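DynF (Micromonospora chersina, PDB 6UBL) is of unknown function but forms a beta barrel that holds a palmitic acid, and so probably handles a long hydrophobic molecule in dynemicin biosynthesis. Local coordinates at residues 19-22 with 23-27. Numbering follows the deposited sequence.
Sequences PNVY and AGAPV
Ala-23 N lies oblique to the Tyr-22 phenol ring because it belongs to the next residue in the chain, and the ring itself leads away from the turn. With CG anti to the carbonyl carbon (chi1 -62°), the ring swings back beside strand 20-21, where its CE2 comes 3.5 Å from Asn-20 CB. It also touches Asn-39 and Pro-208.

The flat group that works across the turn is the Tyr-22 carbonyl. Tyr-22 O accepts a hydrogen bond from Ala-25 N at 3.2 Å, nearly straight at the hydrogen (162°) and lying in the carbonyl plane. This closes a four-residue beta turn, Tyr-22 to Ala-25, close to type II: Ala-23 has polyproline II-like angles, and Gly-24 has a positive phi (111°), the region that glycine takes readily at the third position of a type II turn. Gly-24 N, 3.4 Å from Tyr-22 O, is too poorly angled to bond.

Next to the bond, Ala-25 CB points toward residues 19-22 and sits 3.4 Å from Tyr-22 O, while Val-21 CG1 meets that same methyl at 3.4 Å, tighter than usual for two carbons. CG1 stands anti to the Val-21 backbone N, which brings this branch up against the alanine.

Outside the turn, backbone bonds tie Val-21 to Ile-37 and Asn-39 of strand 37-50, and Ala-23 to Leu-206. The Val-21 side chain also touches Tyr-205 and lies about 9 Å from the bound palmitic acid. The turn is thus closed by one backbone hydrogen bond and an apolar methyl contact, with no charged side chain among residues 19-27; it carries the chain from strand 20-21 into the loop before strand 37-50, at the surface of the barrel.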
ATOM      1  N   PRO A  19     -17.823  11.621 -20.598  1.00 30.60           N
ATOM      2  CA  PRO A  19     -19.231  11.419 -20.241  1.00 30.65           C
ATOM      3  C   PRO A  19     -19.414  10.380 -19.146  1.00 29.05           C
ATOM      4  O   PRO A  19     -18.672   9.401 -19.031  1.00 29.02           O
ATOM      5  CB  PRO A  19     -19.865  10.921 -21.547  1.00 33.04           C
ATOM      6  CG  PRO A  19     -18.749  10.188 -22.219  1.00 34.77           C
ATOM      7  CD  PRO A  19     -17.493  10.978 -21.881  1.00 32.62           C
ATOM      8  N   ASN A  20     -20.445  10.602 -18.346  1.00 28.12           N
ATOM      9  CA  ASN A  20     -20.894   9.593 -17.407  1.00 26.06           C
ATOM     10  C   ASN A  20     -21.586   8.453 -18.140  1.00 26.87           C
ATOM     11  O   ASN A  20     -22.248   8.643 -19.169  1.00 30.54           O
ATOM     12  CB  ASN A  20     -21.847  10.244 -16.415  1.00 26.83           C
ATOM     13  CG  ASN A  20     -21.118  10.949 -15.303  1.00 27.83           C
ATOM     14  OD1 ASN A  20     -20.675  10.331 -14.342  1.00 27.20           O
ATOM     15  ND2 ASN A  20     -20.916  12.256 -15.469  1.00 31.44           N
ATOM     16  N   VAL A  21     -21.420   7.256 -17.589  1.00 27.40           N
ATOM     17  CA  VAL A  21     -22.061   6.049 -18.082  1.00 27.10           C
ATOM     18  C   VAL A  21     -22.973   5.522 -16.985  1.00 27.25           C
ATOM     19  O   VAL A  21     -22.547   5.364 -15.831  1.00 25.92           O
ATOM     20  CB  VAL A  21     -21.030   4.987 -18.492  1.00 27.45           C
ATOM     21  CG1 VAL A  21     -21.717   3.820 -19.174  1.00 28.22           C
ATOM     22  CG2 VAL A  21     -19.962   5.597 -19.403  1.00 28.09           C
ATOM     23  N   TYR A  22     -24.225   5.253 -17.349  1.00 28.48           N
ATOM     24  CA  TYR A  22     -25.254   4.820 -16.417  1.00 28.16           C
ATOM     25  C   TYR A  22     -25.912   3.551 -16.937  1.00 29.70           C
ATOM     26  O   TYR A  22     -25.604   3.061 -18.028  1.00 29.40           O
ATOM     27  CB  TYR A  22     -26.342   5.891 -16.298  1.00 30.38           C
ATOM     28  CG  TYR A  22     -25.839   7.204 -15.769  1.00 29.31           C
ATOM     29  CD1 TYR A  22     -25.501   7.345 -14.434  1.00 31.05           C
ATOM     30  CD2 TYR A  22     -25.698   8.286 -16.607  1.00 30.99           C
ATOM     31  CE1 TYR A  22     -25.040   8.553 -13.949  1.00 29.80           C
ATOM     32  CE2 TYR A  22     -25.234   9.496 -16.143  1.00 29.22           C
ATOM     33  CZ  TYR A  22     -24.914   9.617 -14.804  1.00 28.95           C
ATOM     34  OH  TYR A  22     -24.453  10.831 -14.341  1.00 32.87           O
ATOM     35  N   ALA A  23     -26.834   3.024 -16.130  1.00 29.18           N
ATOM     36  CA  ALA A  23     -27.600   1.842 -16.509  1.00 31.26           C
ATOM     37  C   ALA A  23     -28.194   1.990 -17.903  1.00 31.80           C
ATOM     38  O   ALA A  23     -28.668   3.064 -18.286  1.00 32.53           O
ATOM     39  CB  ALA A  23     -28.728   1.605 -15.500  1.00 33.03           C
ATOM     40  N   GLY A  24     -28.186   0.885 -18.652  1.00 35.04           N
ATOM     41  CA  GLY A  24     -28.638   0.891 -20.027  1.00 40.74           C
ATOM     42  C   GLY A  24     -27.464   0.676 -20.959  1.00 45.04           C
ATOM     43  O   GLY A  24     -27.572   0.009 -21.993  1.00 48.42           O
ATOM     44  N   ALA A  25     -26.327   1.238 -20.578  1.00 43.34           N
ATOM     45  CA  ALA A  25     -25.119   1.112 -21.373  1.00 41.41           C
ATOM     46  C   ALA A  25     -24.624  -0.330 -21.346  1.00 42.50           C
ATOM     47  O   ALA A  25     -24.548  -0.938 -20.270  1.00 40.12           O
ATOM     48  CB  ALA A  25     -24.045   2.042 -20.825  1.00 38.08           C
ATOM     49  N   PRO A  26     -24.282  -0.914 -22.493  1.00 45.91           N
ATOM     50  CA  PRO A  26     -23.817  -2.302 -22.490  1.00 46.50           C
ATOM     51  C   PRO A  26     -22.413  -2.399 -21.918  1.00 42.64           C
ATOM     52  O   PRO A  26     -21.627  -1.449 -21.963  1.00 39.25           O
ATOM     53  CB  PRO A  26     -23.822  -2.672 -23.976  1.00 51.02           C
ATOM     54  CG  PRO A  26     -23.462  -1.380 -24.656  1.00 54.93           C
ATOM     55  CD  PRO A  26     -24.142  -0.293 -23.826  1.00 52.38           C
ATOM     56  N   VAL A  27     -22.125  -3.563 -21.348  1.00 39.63           N
ATOM     57  CA  VAL A  27     -20.777  -3.980 -20.984  1.00 37.32           C
ATOM     58  C   VAL A  27     -20.393  -5.044 -22.002  1.00 39.70           C
ATOM     59  O   VAL A  27     -20.906  -6.169 -21.959  1.00 42.17           O
ATOM     60  CB  VAL A  27     -20.732  -4.527 -19.554  1.00 37.04           C
ATOM     61  CG1 VAL A  27     -19.322  -4.947 -19.182  1.00 37.22           C
ATOM     62  CG2 VAL A  27     -21.252  -3.480 -18.571  1.00 36.89           C
TER